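Long-range contacts in motility-associated killing factor MakB (Vibrio cholerae serotype O1, PDB 6W1W), which is probably one component of a three-part cytotoxin that resembles alpha-pore-forming toxins in structure: residues T32-V41 with P210-L218; W47-L58 with A138-G149. All blocks are in the same frame, centred on the assembly; numbering follows the deposited sequence.

Contact 1. Residues T32-V41 with P210-L218. With EDO (1,2-ethanediol), chain C.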
loop_
_atom_site.group_PDB
_atom_site.type_symbol
_atom_site.label_atom_id
_atom_site.label_comp_id
_atom_site.label_asym_id
_atom_site.label_seq_id
_atom_site.Cartn_x
_atom_site.Cartn_y
_atom_site.Cartn_z
ATOM N N THR A 32 5.944 5.714 -6.501
ATOM C CA THR A 32 7.274 5.251 -6.882
ATOM C C THR A 32 7.396 5.135 -8.398
ATOM O O THR A 32 8.441 5.467 -8.974
ATOM C CB THR A 32 7.572 3.901 -6.220
ATOM O OG1 THR A 32 7.388 3.996 -4.802
ATOM C CG2 THR A 32 9.001 3.442 -6.518
ATOM N N CYS A 33 6.337 4.659 -9.063
ATOM C CA CYS A 33 6.389 4.458 -10.507
ATOM C C CYS A 33 6.394 5.775 -11.268
ATOM O O CYS A 33 7.071 5.886 -12.298
ATOM C CB CYS A 33 5.218 3.589 -10.965
ATOM S SG CYS A 33 5.586 1.818 -10.977
ATOM N N ASN A 34 5.656 6.777 -10.782
ATOM C CA ASN A 34 5.667 8.080 -11.442
ATOM C C ASN A 34 6.992 8.794 -11.219
ATOM O O ASN A 34 7.547 9.394 -12.148
ATOM C CB ASN A 34 4.503 8.949 -10.953
ATOM C CG ASN A 34 3.143 8.425 -11.400
ATOM O OD1 ASN A 34 3.022 7.763 -12.436
ATOM N ND2 ASN A 34 2.107 8.727 -10.620
ATOM N N SER A 35 7.521 8.724 -9.995
ATOM C CA SER A 35 8.777 9.388 -9.664
ATOM C C SER A 35 9.970 8.823 -10.426
ATOM O O SER A 35 10.960 9.537 -10.607
ATOM C CB SER A 35 9.036 9.284 -8.162
ATOM O OG SER A 35 9.060 7.927 -7.752
ATOM N N LEU A 36 9.898 7.572 -10.881
ATOM C CA LEU A 36 11.045 6.932 -11.516
ATOM C C LEU A 36 11.540 7.746 -12.706
ATOM O O LEU A 36 10.770 8.093 -13.605
ATOM C CB LEU A 36 10.678 5.516 -11.960
ATOM C CG LEU A 36 11.798 4.473 -11.901
ATOM C CD1 LEU A 36 11.246 3.064 -12.029
ATOM C CD2 LEU A 36 12.846 4.720 -12.962
ATOM N N PHE A 37 12.836 8.049 -12.699
ATOM C CA PHE A 37 13.511 8.786 -13.756
ATOM C C PHE A 37 14.740 8.000 -14.186
ATOM O O PHE A 37 15.448 7.445 -13.342
ATOM C CB PHE A 37 13.914 10.191 -13.277
ATOM C CG PHE A 37 14.661 11.002 -14.303
ATOM C CD1 PHE A 37 16.025 10.850 -14.475
ATOM C CD2 PHE A 37 13.999 11.942 -15.077
ATOM C CE1 PHE A 37 16.707 11.600 -15.413
ATOM C CE2 PHE A 37 14.678 12.699 -16.016
ATOM C CZ PHE A 37 16.033 12.528 -16.183
ATOM N N ILE A 38 14.994 7.946 -15.493
ATOM C CA ILE A 38 16.157 7.246 -16.032
ATOM C C ILE A 38 16.772 8.112 -17.122
ATOM O O ILE A 38 16.163 8.303 -18.183
ATOM C CB ILE A 38 15.812 5.855 -16.583
ATOM C CG1 ILE A 38 15.306 4.948 -15.461
ATOM C CG2 ILE A 38 17.030 5.242 -17.253
ATOM C CD1 ILE A 38 15.190 3.495 -15.829
ATOM N N GLY A 39 17.973 8.633 -16.866
ATOM C CA GLY A 39 18.704 9.429 -17.828
ATOM C C GLY A 39 19.629 8.583 -18.681
ATOM O O GLY A 39 19.464 7.367 -18.808
ATOM N N HIS A 40 20.629 9.242 -19.263
ATOM C CA HIS A 40 21.518 8.617 -20.230
ATOM C C HIS A 40 22.926 8.476 -19.662
ATOM O O HIS A 40 23.342 9.234 -18.779
ATOM C CB HIS A 40 21.560 9.429 -21.525
ATOM C CG HIS A 40 20.206 9.763 -22.070
ATOM N ND1 HIS A 40 19.569 10.955 -21.802
ATOM C CD2 HIS A 40 19.362 9.055 -22.856
ATOM C CE1 HIS A 40 18.394 10.970 -22.406
ATOM N NE2 HIS A 40 18.244 9.827 -23.051
ATOM N N VAL A 41 23.654 7.489 -20.185
ATOM C CA VAL A 41 25.054 7.276 -19.843
ATOM C C VAL A 41 25.927 7.775 -20.987
ATOM O O VAL A 41 25.470 8.530 -21.852
ATOM C CB VAL A 41 25.341 5.796 -19.529
ATOM C CG1 VAL A 41 24.436 5.315 -18.420
ATOM C CG2 VAL A 41 25.169 4.934 -20.774
ATOM N N PRO A 210 24.343 12.908 -12.984
ATOM C CA PRO A 210 23.069 12.336 -12.524
ATOM C C PRO A 210 22.516 11.331 -13.525
ATOM O O PRO A 210 22.854 11.337 -14.711
ATOM C CB PRO A 210 22.145 13.552 -12.393
ATOM C CG PRO A 210 22.739 14.578 -13.286
ATOM C CD PRO A 210 24.234 14.361 -13.230
ATOM N N PHE A 211 21.647 10.452 -13.029
ATOM C CA PHE A 211 21.207 9.317 -13.829
ATOM C C PHE A 211 19.790 8.892 -13.471
ATOM O O PHE A 211 18.836 9.239 -14.174
ATOM C CB PHE A 211 22.194 8.160 -13.651
ATOM C CG PHE A 211 21.805 6.900 -14.366
ATOM C CD1 PHE A 211 21.292 5.821 -13.665
ATOM C CD2 PHE A 211 21.971 6.783 -15.732
ATOM C CE1 PHE A 211 20.939 4.658 -14.312
ATOM C CE2 PHE A 211 21.617 5.619 -16.385
ATOM C CZ PHE A 211 21.102 4.556 -15.673
ATOM N N LEU A 212 19.642 8.147 -12.381
ATOM C CA LEU A 212 18.358 7.610 -11.957
ATOM C C LEU A 212 17.953 8.263 -10.643
ATOM O O LEU A 212 18.809 8.651 -9.841
ATOM C CB LEU A 212 18.431 6.089 -11.783
ATOM C CG LEU A 212 17.171 5.235 -11.624
ATOM C CD1 LEU A 212 17.472 3.827 -12.103
ATOM C CD2 LEU A 212 16.658 5.195 -10.186
ATOM N N SER A 213 16.641 8.369 -10.421
ATOM C CA SER A 213 16.135 8.964 -9.187
ATOM C C SER A 213 14.689 8.529 -9.002
ATOM O O SER A 213 13.805 9.026 -9.702
ATOM C CB SER A 213 16.247 10.488 -9.229
ATOM O OG SER A 213 14.994 11.092 -9.500
ATOM N N PHE A 214 14.447 7.616 -8.066
ATOM C CA PHE A 214 13.094 7.198 -7.732
ATOM C C PHE A 214 12.798 7.533 -6.276
ATOM O O PHE A 214 13.705 7.657 -5.449
ATOM C CB PHE A 214 12.879 5.699 -8.005
ATOM C CG PHE A 214 13.347 4.794 -6.898
ATOM C CD1 PHE A 214 14.683 4.722 -6.559
ATOM C CD2 PHE A 214 12.449 3.987 -6.221
ATOM C CE1 PHE A 214 15.114 3.883 -5.549
ATOM C CE2 PHE A 214 12.876 3.143 -5.210
ATOM C CZ PHE A 214 14.209 3.093 -4.876
ATOM N N ALA A 215 11.510 7.682 -5.973
ATOM C CA ALA A 215 11.056 8.187 -4.688
ATOM C C ALA A 215 10.094 7.203 -4.038
ATOM O O ALA A 215 9.612 6.257 -4.664
ATOM C CB ALA A 215 10.384 9.556 -4.840
ATOM N N GLY A 216 9.808 7.449 -2.765
ATOM C CA GLY A 216 8.937 6.576 -2.002
ATOM C C GLY A 216 8.599 7.199 -0.669
ATOM O O GLY A 216 9.300 8.093 -0.182
ATOM N N ALA A 217 7.508 6.711 -0.080
ATOM C CA ALA A 217 6.982 7.280 1.152
ATOM C C ALA A 217 7.614 6.625 2.370
ATOM O O ALA A 217 7.870 5.417 2.387
ATOM C CB ALA A 217 5.464 7.126 1.219
ATOM N N LEU A 218 7.861 7.442 3.391
ATOM C CA LEU A 218 8.339 6.994 4.690
ATOM C C LEU A 218 7.320 7.416 5.739
ATOM O O LEU A 218 6.863 8.564 5.736
ATOM C CB LEU A 218 9.722 7.586 4.991
ATOM C CG LEU A 218 10.416 7.197 6.298
ATOM C CD1 LEU A 218 10.861 5.745 6.275
ATOM C CD2 LEU A 218 11.594 8.125 6.565
HETATM C C1 EDO C . 11.853 3.974 1.309
HETATM O O1 EDO C . 10.768 3.884 2.242
HETATM C C2 EDO C . 11.747 5.279 0.522
HETATM O O2 EDO C . 12.643 5.258 -0.596
#

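Contact 2. Residues W47-L58 with A138-G149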
loop_
_atom_site.group_PDB
_atom_site.type_symbol
_atom_site.label_atom_id
_atom_site.label_comp_id
_atom_site.label_asym_id
_atom_site.label_seq_id
_atom_site.Cartn_x
_atom_site.Cartn_y
_atom_site.Cartn_z
ATOM N N TRP A 47 20.345 -1.626 -24.523
ATOM C CA TRP A 47 19.517 -2.077 -23.406
ATOM C C TRP A 47 18.982 -0.905 -22.595
ATOM O O TRP A 47 17.882 -0.990 -22.037
ATOM C CB TRP A 47 20.301 -3.037 -22.506
ATOM C CG TRP A 47 21.480 -2.414 -21.787
ATOM C CD1 TRP A 47 22.786 -2.428 -22.191
ATOM C CD2 TRP A 47 21.455 -1.702 -20.541
ATOM N NE1 TRP A 47 23.570 -1.768 -21.278
ATOM C CE2 TRP A 47 22.777 -1.309 -20.259
ATOM C CE3 TRP A 47 20.441 -1.354 -19.643
ATOM C CZ2 TRP A 47 23.113 -0.587 -19.113
ATOM C CZ3 TRP A 47 20.776 -0.635 -18.508
ATOM C CH2 TRP A 47 22.099 -0.261 -18.253
ATOM N N LEU A 48 19.728 0.203 -22.542
ATOM C CA LEU A 48 19.330 1.352 -21.735
ATOM C C LEU A 48 18.216 2.148 -22.404
ATOM O O LEU A 48 17.252 2.555 -21.744
ATOM C CB LEU A 48 20.541 2.250 -21.466
ATOM C CG LEU A 48 20.302 3.408 -20.499
ATOM C CD1 LEU A 48 19.978 2.866 -19.123
ATOM C CD2 LEU A 48 21.503 4.337 -20.451
ATOM N N VAL A 49 18.346 2.401 -23.711
ATOM C CA VAL A 49 17.244 3.003 -24.460
ATOM C C VAL A 49 16.014 2.112 -24.374
ATOM O O VAL A 49 14.880 2.595 -24.265
ATOM C CB VAL A 49 17.659 3.260 -25.922
ATOM C CG1 VAL A 49 16.573 4.032 -26.662
ATOM C CG2 VAL A 49 18.979 4.014 -25.978
ATOM N N GLU A 50 16.228 0.795 -24.392
ATOM C CA GLU A 50 15.133 -0.147 -24.199
ATOM C C GLU A 50 14.539 -0.025 -22.798
ATOM O O GLU A 50 13.315 -0.083 -22.630
ATOM C CB GLU A 50 15.632 -1.569 -24.458
ATOM C CG GLU A 50 14.540 -2.613 -24.609
ATOM C CD GLU A 50 15.088 -3.956 -25.050
ATOM O OE1 GLU A 50 15.583 -4.053 -26.194
ATOM O OE2 GLU A 50 15.034 -4.913 -24.247
ATOM N N VAL A 51 15.387 0.161 -21.783
ATOM C CA VAL A 51 14.895 0.228 -20.408
ATOM C C VAL A 51 14.092 1.503 -20.184
ATOM O O VAL A 51 13.056 1.491 -19.508
ATOM C CB VAL A 51 16.067 0.102 -19.415
ATOM C CG1 VAL A 51 15.728 0.744 -18.087
ATOM C CG2 VAL A 51 16.410 -1.356 -19.202
ATOM N N ARG A 52 14.553 2.622 -20.750
ATOM C CA ARG A 52 13.813 3.874 -20.620
ATOM C C ARG A 52 12.410 3.739 -21.191
ATOM O O ARG A 52 11.442 4.248 -20.611
ATOM C CB ARG A 52 14.561 5.009 -21.318
ATOM C CG ARG A 52 14.900 6.187 -20.422
ATOM C CD ARG A 52 15.578 7.306 -21.203
ATOM N NE ARG A 52 16.543 6.791 -22.170
ATOM C CZ ARG A 52 17.776 6.400 -21.865
ATOM N NH1 ARG A 52 18.582 5.946 -22.812
ATOM N NH2 ARG A 52 18.202 6.462 -20.612
ATOM N N SER A 53 12.280 3.051 -22.327
ATOM C CA SER A 53 10.968 2.856 -22.931
ATOM C C SER A 53 10.067 2.017 -22.038
ATOM O O SER A 53 8.906 2.373 -21.810
ATOM C CB SER A 53 11.115 2.203 -24.303
ATOM O OG SER A 53 11.795 3.068 -25.192
ATOM N N ARG A 54 10.583 0.904 -21.511
ATOM C CA ARG A 54 9.732 -0.005 -20.755
ATOM C C ARG A 54 9.315 0.562 -19.403
ATOM O O ARG A 54 8.322 0.095 -18.835
ATOM C CB ARG A 54 10.430 -1.352 -20.590
ATOM C CG ARG A 54 10.968 -1.888 -21.898
ATOM C CD ARG A 54 11.011 -3.400 -21.951
ATOM N NE ARG A 54 11.659 -3.849 -23.180
ATOM C CZ ARG A 54 11.690 -5.109 -23.596
ATOM N NH1 ARG A 54 11.105 -6.062 -22.887
ATOM N NH2 ARG A 54 12.309 -5.416 -24.730
ATOM N N THR A 55 10.039 1.554 -18.874
ATOM C CA THR A 55 9.545 2.264 -17.696
ATOM C C THR A 55 8.431 3.229 -18.063
ATOM O O THR A 55 7.563 3.521 -17.230
ATOM C CB THR A 55 10.668 3.038 -16.997
ATOM O OG1 THR A 55 11.313 3.903 -17.939
ATOM C CG2 THR A 55 11.687 2.092 -16.397
ATOM N N GLU A 56 8.445 3.737 -19.298
ATOM C CA GLU A 56 7.354 4.589 -19.748
ATOM C C GLU A 56 6.050 3.808 -19.839
ATOM O O GLU A 56 4.974 4.377 -19.617
ATOM C CB GLU A 56 7.701 5.228 -21.093
ATOM C CG GLU A 56 7.334 6.705 -21.203
ATOM C CD GLU A 56 8.165 7.592 -20.290
ATOM O OE1 GLU A 56 7.879 7.641 -19.075
ATOM O OE2 GLU A 56 9.114 8.237 -20.786
ATOM N N ILE A 57 6.118 2.512 -20.133
ATOM C CA ILE A 57 4.890 1.726 -20.173
ATOM C C ILE A 57 4.547 1.171 -18.793
ATOM O O ILE A 57 3.370 0.951 -18.496
ATOM C CB ILE A 57 4.958 0.605 -21.231
ATOM C CG1 ILE A 57 5.810 -0.563 -20.746
ATOM C CG2 ILE A 57 5.468 1.149 -22.576
ATOM C CD1 ILE A 57 5.828 -1.722 -21.709
ATOM N N LEU A 58 5.549 0.952 -17.935
ATOM C CA LEU A 58 5.262 0.588 -16.549
ATOM C C LEU A 58 4.474 1.687 -15.853
ATOM O O LEU A 58 3.511 1.410 -15.126
ATOM C CB LEU A 58 6.556 0.311 -15.787
ATOM C CG LEU A 58 6.399 0.160 -14.268
ATOM C CD1 LEU A 58 5.685 -1.137 -13.914
ATOM C CD2 LEU A 58 7.740 0.246 -13.561
ATOM N N ALA A 138 4.915 -5.665 -16.676
ATOM C CA ALA A 138 5.838 -4.599 -17.058
ATOM C C ALA A 138 7.168 -4.719 -16.328
ATOM O O ALA A 138 8.194 -4.250 -16.834
ATOM C CB ALA A 138 5.212 -3.231 -16.792
ATOM N N GLU A 139 7.175 -5.337 -15.143
ATOM C CA GLU A 139 8.432 -5.568 -14.441
ATOM C C GLU A 139 9.300 -6.573 -15.188
ATOM O O GLU A 139 10.484 -6.320 -15.439
ATOM C CB GLU A 139 8.160 -6.043 -13.012
ATOM C CG GLU A 139 7.908 -4.918 -12.010
ATOM C CD GLU A 139 7.323 -5.422 -10.701
ATOM O OE1 GLU A 139 7.539 -6.608 -10.371
ATOM O OE2 GLU A 139 6.633 -4.639 -10.014
ATOM N N GLU A 140 8.719 -7.720 -15.562
ATOM C CA GLU A 140 9.483 -8.758 -16.253
ATOM C C GLU A 140 10.074 -8.248 -17.561
ATOM O O GLU A 140 11.111 -8.747 -18.014
ATOM C CB GLU A 140 8.595 -9.975 -16.510
ATOM C CG GLU A 140 9.323 -11.167 -17.119
ATOM C CD GLU A 140 8.390 -12.317 -17.442
ATOM O OE1 GLU A 140 7.221 -12.274 -17.002
ATOM O OE2 GLU A 140 8.823 -13.261 -18.137
ATOM N N LEU A 141 9.432 -7.257 -18.179
ATOM C CA LEU A 141 10.004 -6.649 -19.375
ATOM C C LEU A 141 11.266 -5.871 -19.036
ATOM O O LEU A 141 12.276 -5.973 -19.743
ATOM C CB LEU A 141 8.974 -5.743 -20.048
ATOM C CG LEU A 141 7.764 -6.433 -20.677
ATOM C CD1 LEU A 141 6.835 -5.388 -21.261
ATOM C CD2 LEU A 141 8.190 -7.444 -21.741
ATOM N N LEU A 142 11.224 -5.089 -17.956
ATOM C CA LEU A 142 12.422 -4.393 -17.496
ATOM C C LEU A 142 13.485 -5.382 -17.038
ATOM O O LEU A 142 14.662 -5.251 -17.388
ATOM C CB LEU A 142 12.060 -3.427 -16.373
ATOM C CG LEU A 142 11.464 -2.101 -16.839
ATOM C CD1 LEU A 142 10.807 -1.372 -15.687
ATOM C CD2 LEU A 142 12.553 -1.245 -17.471
ATOM N N ALA A 143 13.078 -6.385 -16.253
ATOM C CA ALA A 143 14.012 -7.404 -15.785
ATOM C C ALA A 143 14.734 -8.061 -16.952
ATOM O O ALA A 143 15.962 -8.203 -16.941
ATOM C CB ALA A 143 13.272 -8.449 -14.953
ATOM N N SER A 144 13.977 -8.472 -17.974
ATOM C CA SER A 144 14.590 -9.070 -19.154
ATOM C C SER A 144 15.482 -8.069 -19.881
ATOM O O SER A 144 16.524 -8.443 -20.435
ATOM C CB SER A 144 13.499 -9.606 -20.084
ATOM O OG SER A 144 14.049 -10.205 -21.248
ATOM N N SER A 145 15.109 -6.785 -19.859
ATOM C CA SER A 145 15.829 -5.782 -20.637
ATOM C C SER A 145 17.174 -5.431 -20.001
ATOM O O SER A 145 18.176 -5.281 -20.712
ATOM C CB SER A 145 14.959 -4.538 -20.806
ATOM O OG SER A 145 15.491 -3.675 -21.793
ATOM N N ILE A 146 17.218 -5.281 -18.671
ATOM C CA ILE A 146 18.499 -5.031 -18.006
ATOM C C ILE A 146 19.385 -6.267 -18.078
ATOM O O ILE A 146 20.607 -6.162 -18.227
ATOM C CB ILE A 146 18.289 -4.577 -16.547
ATOM C CG1 ILE A 146 17.511 -5.631 -15.752
ATOM C CG2 ILE A 146 17.600 -3.223 -16.486
ATOM C CD1 ILE A 146 16.860 -5.111 -14.487
ATOM N N GLN A 147 18.779 -7.456 -17.995
ATOM C CA GLN A 147 19.527 -8.705 -18.086
ATOM C C GLN A 147 20.368 -8.774 -19.352
ATOM O O GLN A 147 21.461 -9.350 -19.340
ATOM C CB GLN A 147 18.560 -9.890 -18.032
ATOM C CG GLN A 147 18.774 -10.825 -16.858
ATOM C CD GLN A 147 20.102 -11.545 -16.933
ATOM O OE1 GLN A 147 20.626 -11.788 -18.019
ATOM N NE2 GLN A 147 20.661 -11.884 -15.775
ATOM N N ASP A 148 19.881 -8.201 -20.453
ATOM C CA ASP A 148 20.690 -8.155 -21.666
ATOM C C ASP A 148 21.911 -7.268 -21.476
ATOM O O ASP A 148 23.003 -7.601 -21.952
ATOM C CB ASP A 148 19.849 -7.669 -22.848
ATOM C CG ASP A 148 18.793 -8.672 -23.259
ATOM O OD1 ASP A 148 19.105 -9.880 -23.298
ATOM O OD2 ASP A 148 17.649 -8.252 -23.527
ATOM N N GLY A 149 21.748 -6.134 -20.787
ATOM C CA GLY A 149 22.895 -5.303 -20.464
ATOM C C GLY A 149 23.880 -5.996 -19.547
ATOM O O GLY A 149 25.089 -5.760 -19.630
#

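Contact 1. Residues T32-V41 with P210-L218
Phe-37 and Ser-213 face each other where the chain leaving helix 9-35 runs antiparallel to strand 209-220. Ser-213 N gives a hydrogen bond to Phe-37 O at 3.3 Å, while the return bond from Phe-37 N to Ser-213 O is weak. Two residues further on, Gly-39 N reaches Phe-211 O at 2.9 Å. Ile-38 and Leu-212 are the non-hydrogen-bonded pair between them, a single antiparallel bridge, and Leu-212 CA points its hydrogen at Phe-37 O.

At the helix end a side chain takes over. Ser-35 OG, set between the backbone N and the carbonyl carbon (chi1 57°), accepts from Ala-215 N at 3.0 Å and has the carbonyls of both Ala-31 and Thr-32 within reach for its own proton. One turn earlier Thr-32 spends its hydroxyl on Asn-28 O, leaving CG2 to meet Phe-214 CD2 at the ring edge, 3.5 Å away.

The arrangement is a short extension along the outer edge of the mixed sheet: strand 209-220 is an end strand, bonded on its other side to strand 193-203, as at Phe-214 with Ile-199.

Apolar packing gathers on the face of the strand carrying Leu-212 and Phe-214, which also meets Ile-262 of helix 251-270. Leu-36 CG lies 4.2 Å from Phe-214 CB, and the Ile-38 side chain lies alongside that of Leu-212, CG1 near CD1. Phe-211 has CG anti to its N (chi1 177°), which carries the ring out to Val-41, whose CG1 lies 3.5 Å from CE2; both side chains touch Ala-255. Phe-37 instead turns its ring edge to Phe-211 O, in plane, with CD1 at 3.3 Å. A 1,2-ethanediol, probably from the crystallisation liquor, bonds weakly to Ala-217 O.

Contact 2. Residues W47-L58 with A138-G149
Glu-50 and Ser-145 make a polar link between two nearly antiparallel helices, whose local axes run at 168° to each other, 8.7 Å apart at their closest. Ser-145 OG donates to Glu-50 OE2 at 2.8 Å, arriving from above the carboxylate plane. The same OE2 takes a salt bridge from Arg-54 NH2 (2.8 Å), one turn along, so a single oxygen is gripped by both helices; these partners probably offset the nearby carboxylate of Asp-148. The extended Arg-54 chain crosses Leu-141 at about a right angle, with Ser-145 under one guanidinium face and Leu-141 CB at its edge.

The side chains interlock knobs-into-holes: Leu-142 is an apolar knob among Val-51, Arg-54, Thr-55 and Leu-58, and Ser-145 a polar one among Trp-47, Glu-50, Val-51 and Arg-54. Val-51 CG2 meets Ile-146 CG2 at 3.5 Å, and Leu-58 CD1 rests on Ala-138 CB at 3.6 Å.

Trp-47 CG stands between the backbone N and the carbonyl carbon (chi1 65°), laying the indole face against Gly-149 CA, a CH-pi contact. The pair belongs to the elongated helical bundle, where helix 251-270 packs against Trp-47, Leu-142 and Ile-146, and helix 9-35 against Leu-58.

Overall arrangement
From the N terminus, helix 9-35 runs into the extended piece of contact 1, and the chain then turns into helix 46-66. Contact 2 closes first, when helix 100-151 comes back alongside 47-58. The chain continues through helix 157-176 and strand 193-203 before strand 209-220 returns to 32-41, so the loop of contact 1 encloses that of contact 2. The helical bundle is thus joined to itself by contact 2 and to the edge of the sheet by contact 1. The two meet directly where Ile-38 packs on Val-51 and His-40 on Arg-52, and helix 251-270, later in the chain, lies against both.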